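Local coordinates for protein extracellular ligand-binding receptor (Rhodopseudomonas palustris, PDB 4F06) that binds p-hydroxybenzoic acid and probably serves as the solute-binding component of an ABC transporter that takes up lignin-derived aromatic compounds, at residues G210-Y215 / V225-T230; A214-G219 / P240-A245. All coordinates share one frame; numbering follows the deposited sequence.

Interaction 1. Residues G210-Y215 / V225-T230; sequences GFVKAY and VKLMST
Tyr215 and Leu227 make the tight part of this contact. The Leu227 side chain meets the phenol ring with two of its carbons. Its CB lies 3.6 Å from Tyr215 CZ. Its CD2 methyl sits over the ring, off-centre, 4.3 Å from the Tyr215 ring centroid, as a CH-pi contact. Both side chains have CG anti to the backbone N (chi1 160° for Tyr215, -178° for Leu227), which carries them into the interface between helix and strand. The phenol then reaches the strand backbone. Tyr215 OH donates a hydrogen bond of 2.6 Å to Val225 O, in the carbonyl plane and at the edge of the ring. The same hydroxyl accepts a bond from a water, 2.9 Å from Tyr215 OH. That water in turn accepts a hydrogen bond from Leu227 N, so the hydroxyl is gripped from two directions.

Packing is looser toward the start of the helical segment. Leu227 CD1 meets the edge of the Phe211 ring at CE1, 4.3 Å away, and Leu227 CD2 lies 4.4 Å from Val212 CG2. Lys226 points away from the helix and is exposed. Ile198 of strand 197-201 touches both Tyr215 and Leu227. Segment 210-215 runs nearly antiparallel to strand 226-230, at 167°. It belongs to helix 206-217, the crossover helix of a beta-alpha-beta unit in the periplasmic binding protein fold.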
loop_
_atom_site.group_PDB
_atom_site.type_symbol
_atom_site.label_atom_id
_atom_site.label_comp_id
_atom_site.label_asym_id
_atom_site.label_seq_id
_atom_site.Cartn_x
_atom_site.Cartn_y
_atom_site.Cartn_z
ATOM N N GLY A 210 15.775 -0.191 -8.271
ATOM C CA GLY A 210 17.081 0.493 -8.372
ATOM C C GLY A 210 17.780 0.624 -7.065
ATOM O O GLY A 210 18.984 0.402 -6.979
ATOM N N PHE A 211 17.043 0.982 -6.019
ATOM C CA PHE A 211 17.667 1.177 -4.712
ATOM C C PHE A 211 18.236 -0.160 -4.211
ATOM O O PHE A 211 19.375 -0.206 -3.779
ATOM C CB PHE A 211 16.632 1.755 -3.711
ATOM C CG PHE A 211 17.223 2.066 -2.364
ATOM C CD1 PHE A 211 17.389 1.074 -1.403
ATOM C CD2 PHE A 211 17.603 3.379 -2.058
ATOM C CE1 PHE A 211 17.963 1.421 -0.169
ATOM C CE2 PHE A 211 18.118 3.719 -0.823
ATOM C CZ PHE A 211 18.308 2.725 0.135
ATOM N N VAL A 212 17.464 -1.231 -4.288
ATOM C CA VAL A 212 17.942 -2.515 -3.745
ATOM C C VAL A 212 19.156 -3.013 -4.542
ATOM O O VAL A 212 20.125 -3.517 -3.965
ATOM C CB VAL A 212 16.809 -3.543 -3.684
ATOM C CG1 VAL A 212 17.338 -4.941 -3.325
ATOM C CG2 VAL A 212 15.783 -3.084 -2.640
ATOM N N LYS A 213 19.072 -2.912 -5.878
ATOM C CA LYS A 213 20.200 -3.369 -6.673
ATOM C C LYS A 213 21.449 -2.567 -6.350
ATOM O O LYS A 213 22.535 -3.132 -6.302
ATOM C CB LYS A 213 19.848 -3.278 -8.143
ATOM C CG LYS A 213 18.959 -4.411 -8.604
ATOM C CD LYS A 213 18.648 -4.290 -10.088
ATOM C CE LYS A 213 17.984 -5.540 -10.678
ATOM N NZ LYS A 213 18.941 -6.679 -10.894
ATOM N N ALA A 214 21.348 -1.254 -6.124
ATOM C CA ALA A 214 22.514 -0.454 -5.762
ATOM C C ALA A 214 23.055 -0.827 -4.391
ATOM O O ALA A 214 24.274 -0.802 -4.182
ATOM C CB ALA A 214 22.159 1.019 -5.809
ATOM N N TYR A 215 22.157 -1.106 -3.439
ATOM C CA TYR A 215 22.556 -1.520 -2.067
ATOM C C TYR A 215 23.425 -2.799 -2.146
ATOM O O TYR A 215 24.469 -2.922 -1.477
ATOM C CB TYR A 215 21.265 -1.700 -1.244
ATOM C CG TYR A 215 21.372 -2.539 -0.020
ATOM C CD1 TYR A 215 22.057 -2.079 1.098
ATOM C CD2 TYR A 215 20.744 -3.767 0.034
ATOM C CE1 TYR A 215 22.182 -2.847 2.255
ATOM C CE2 TYR A 215 20.808 -4.557 1.203
ATOM C CZ TYR A 215 21.525 -4.092 2.309
ATOM O OH TYR A 215 21.599 -4.898 3.416
ATOM N N VAL A 225 25.862 -4.006 6.440
ATOM C CA VAL A 225 24.884 -2.938 6.669
ATOM C C VAL A 225 23.536 -3.547 6.314
ATOM O O VAL A 225 23.254 -3.799 5.146
ATOM C CB VAL A 225 25.151 -1.709 5.772
ATOM C CG1 VAL A 225 24.120 -0.602 6.077
ATOM C CG2 VAL A 225 26.558 -1.166 5.982
ATOM N N LYS A 226 22.728 -3.836 7.334
ATOM C CA LYS A 226 21.462 -4.547 7.154
ATOM C C LYS A 226 20.430 -3.592 6.535
ATOM O O LYS A 226 20.522 -2.374 6.677
ATOM C CB LYS A 226 20.936 -5.101 8.479
ATOM C CG LYS A 226 21.895 -6.066 9.128
ATOM C CD LYS A 226 21.353 -6.505 10.473
ATOM C CE LYS A 226 22.244 -7.570 11.116
ATOM N NZ LYS A 226 21.540 -8.256 12.227
ATOM N N LEU A 227 19.477 -4.157 5.794
ATOM C CA LEU A 227 18.399 -3.358 5.237
ATOM C C LEU A 227 17.083 -3.699 5.894
ATOM O O LEU A 227 16.642 -4.881 5.884
ATOM C CB LEU A 227 18.301 -3.597 3.742
ATOM C CG LEU A 227 17.232 -2.789 2.987
ATOM C CD1 LEU A 227 17.506 -1.314 3.138
ATOM C CD2 LEU A 227 17.196 -3.124 1.491
HETATM N N MSE A 228 16.450 -2.661 6.456
HETATM C CA MSE A 228 15.061 -2.736 6.935
HETATM C C MSE A 228 14.263 -1.807 6.013
HETATM O O MSE A 228 14.665 -0.665 5.716
HETATM C CB MSE A 228 14.943 -2.254 8.384
HETATM C CG MSE A 228 13.494 -2.164 8.943
HETATM SE SE MSE A 228 12.584 -3.904 8.997
HETATM C CE MSE A 228 13.606 -4.540 10.285
ATOM N N SER A 229 13.154 -2.304 5.537
ATOM C CA SER A 229 12.329 -1.507 4.656
ATOM C C SER A 229 10.884 -1.702 5.024
ATOM O O SER A 229 10.544 -2.638 5.744
ATOM C CB SER A 229 12.563 -1.899 3.199
ATOM O OG SER A 229 12.148 -3.214 2.932
ATOM N N THR A 230 9.988 -0.857 4.508
ATOM C CA THR A 230 8.601 -1.261 4.429
ATOM C C THR A 230 8.509 -2.208 3.215
ATOM O O THR A 230 9.371 -2.258 2.308
ATOM C CB THR A 230 7.671 -0.072 4.325
ATOM O OG1 THR A 230 8.024 0.693 3.158
ATOM C CG2 THR A 230 7.751 0.809 5.563
HETATM O O HOH W 1 19.694 -6.898 4.259
#

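Interaction 2. Residues A214-G219 / P240-A245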
loop_
_atom_site.group_PDB
_atom_site.type_symbol
_atom_site.label_atom_id
_atom_site.label_comp_id
_atom_site.label_asym_id
_atom_site.label_seq_id
_atom_site.Cartn_x
_atom_site.Cartn_y
_atom_site.Cartn_z
ATOM N N ALA A 214 21.348 -1.254 -6.124
ATOM C CA ALA A 214 22.514 -0.454 -5.762
ATOM C C ALA A 214 23.055 -0.827 -4.391
ATOM O O ALA A 214 24.274 -0.802 -4.182
ATOM C CB ALA A 214 22.159 1.019 -5.809
ATOM N N TYR A 215 22.157 -1.106 -3.439
ATOM C CA TYR A 215 22.556 -1.520 -2.067
ATOM C C TYR A 215 23.425 -2.799 -2.146
ATOM O O TYR A 215 24.469 -2.922 -1.477
ATOM C CB TYR A 215 21.265 -1.700 -1.244
ATOM C CG TYR A 215 21.372 -2.539 -0.020
ATOM C CD1 TYR A 215 22.057 -2.079 1.098
ATOM C CD2 TYR A 215 20.744 -3.767 0.034
ATOM C CE1 TYR A 215 22.182 -2.847 2.255
ATOM C CE2 TYR A 215 20.808 -4.557 1.203
ATOM C CZ TYR A 215 21.525 -4.092 2.309
ATOM O OH TYR A 215 21.599 -4.898 3.416
ATOM N N ILE A 216 22.990 -3.753 -2.968
ATOM C CA ILE A 216 23.738 -5.001 -3.139
ATOM C C ILE A 216 25.014 -4.759 -3.954
ATOM O O ILE A 216 26.110 -5.192 -3.554
ATOM C CB ILE A 216 22.866 -6.040 -3.851
ATOM C CG1 ILE A 216 21.663 -6.431 -2.985
ATOM C CG2 ILE A 216 23.698 -7.261 -4.259
ATOM C CD1 ILE A 216 20.581 -7.128 -3.780
ATOM N N ASP A 217 24.886 -4.058 -5.085
ATOM C CA ASP A 217 26.010 -4.002 -6.038
ATOM C C ASP A 217 27.154 -3.113 -5.561
ATOM O O ASP A 217 28.261 -3.265 -6.033
ATOM C CB ASP A 217 25.527 -3.565 -7.426
ATOM C CG ASP A 217 24.623 -4.594 -8.102
ATOM O OD1 ASP A 217 24.488 -5.740 -7.638
ATOM O OD2 ASP A 217 23.981 -4.225 -9.113
ATOM N N ASN A 218 26.855 -2.152 -4.681
ATOM C CA ASN A 218 27.859 -1.353 -4.019
ATOM C C ASN A 218 28.416 -1.999 -2.777
ATOM O O ASN A 218 29.303 -1.416 -2.126
ATOM C CB ASN A 218 27.384 0.072 -3.759
ATOM C CG ASN A 218 27.213 0.854 -5.042
ATOM O OD1 ASN A 218 26.092 0.969 -5.591
ATOM N ND2 ASN A 218 28.312 1.360 -5.556
ATOM N N GLY A 219 27.980 -3.219 -2.446
ATOM C CA GLY A 219 28.680 -3.975 -1.401
ATOM C C GLY A 219 28.178 -3.722 -0.010
ATOM O O GLY A 219 28.742 -4.270 0.932
ATOM N N PRO A 240 12.180 -11.889 -8.104
ATOM C CA PRO A 240 13.055 -12.595 -9.062
ATOM C C PRO A 240 14.003 -11.667 -9.797
ATOM O O PRO A 240 15.033 -12.125 -10.339
ATOM C CB PRO A 240 12.073 -13.202 -10.074
ATOM C CG PRO A 240 10.768 -13.278 -9.373
ATOM C CD PRO A 240 10.752 -12.117 -8.390
ATOM N N ASN A 241 13.659 -10.372 -9.855
ATOM C CA ASN A 241 14.540 -9.391 -10.508
ATOM C C ASN A 241 15.690 -8.968 -9.657
ATOM O O ASN A 241 16.712 -8.575 -10.186
ATOM C CB ASN A 241 13.711 -8.180 -10.971
ATOM C CG ASN A 241 12.712 -8.566 -12.026
ATOM O OD1 ASN A 241 13.012 -9.442 -12.857
ATOM N ND2 ASN A 241 11.559 -7.941 -12.046
ATOM N N ILE A 242 15.524 -9.044 -8.343
ATOM C CA ILE A 242 16.645 -8.876 -7.454
ATOM C C ILE A 242 17.467 -10.188 -7.456
ATOM O O ILE A 242 18.706 -10.178 -7.520
ATOM C CB ILE A 242 16.179 -8.536 -6.027
ATOM C CG1 ILE A 242 15.417 -7.224 -6.029
ATOM C CG2 ILE A 242 17.353 -8.480 -5.035
ATOM C CD1 ILE A 242 14.532 -7.078 -4.804
ATOM N N GLY A 243 16.745 -11.311 -7.420
ATOM C CA GLY A 243 17.317 -12.647 -7.394
ATOM C C GLY A 243 17.788 -13.038 -6.018
ATOM O O GLY A 243 17.473 -12.394 -5.007
ATOM N N GLU A 244 18.529 -14.134 -5.963
ATOM C CA GLU A 244 18.963 -14.689 -4.682
ATOM C C GLU A 244 19.874 -13.760 -3.884
ATOM O O GLU A 244 20.024 -13.906 -2.683
ATOM C CB GLU A 244 19.661 -16.040 -4.885
ATOM C CG GLU A 244 18.715 -17.132 -5.339
ATOM C CD GLU A 244 19.469 -18.386 -5.676
ATOM O OE1 GLU A 244 20.725 -18.349 -5.661
ATOM O OE2 GLU A 244 18.806 -19.399 -5.956
ATOM N N ALA A 245 20.439 -12.747 -4.534
ATOM C CA ALA A 245 21.181 -11.723 -3.801
ATOM C C ALA A 245 20.241 -10.943 -2.843
ATOM O O ALA A 245 20.723 -10.282 -1.927
ATOM C CB ALA A 245 21.856 -10.781 -4.772
#
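Ile216 meets Ile242 and Ala245 with the end of its side chain. Its CD1 methyl does most of the touching. It lies 3.7 Å from Ile242 CG2, and the two isoleucine side chains cross at about a right angle. The same Ile216 CD1 is 4.0 Å from Ala245 CB and 3.7 Å from Ala245 O. The second branch of Ile216 also takes part, with CG2 4.0 Å from Ala245 CB. Both branches of Ile216 thus touch the Ala245 methyl. The contact is small, wholly apolar between side chains, and near the surface.

The torsions of Ile216 explain this reach. CG1 is anti to the carbonyl carbon (chi1 -65°), and CD1 continues the extended chain (chi2 163°) toward the second segment.

In the periplasmic binding protein fold, the end of helix 206-217 here packs against the end of helix 239-242 and the turn that follows it. Helix 206-217 supplies Ile216 from its last turn. Helix 239-242 supplies Ile242, and a 3-10 turn supplies Ala245.

A glycine with positive phi follows each helix. Gly219 ends the first in a Schellman motif, with its N bonded to Ile216 O at 2.9 Å. Gly243 is the first residue to leave the second. In the 3-10 segment beyond it, Ala245 CB points toward the first segment.

Further out, Ile242 also packs on Leu209 and Val212, earlier on helix 206-217. Lys221 lies against Ile216. Glu244 forms a salt bridge with Lys347.

How the interactions relate
Both interactions start from helix 206-217, which follows strand 197-201 in the chain. The chain leaves this helix and first returns at strand 226-230, where interaction 1 closes a short loop. It then runs on to helix 239-242 and the turn after it, where interaction 2 closes a longer loop. The first segments overlap at Ala214 and Tyr215. The two loops are staggered: interaction 1 begins four residues earlier and closes first, and its second segment lies within the span of interaction 2. The centres are about 8 Å apart. Val212 and Ile242 touch directly, and Lys213 NZ hydrogen-bonds Asn241 O. Together the contacts tie one helix to the sheet strand and to helix 239-242.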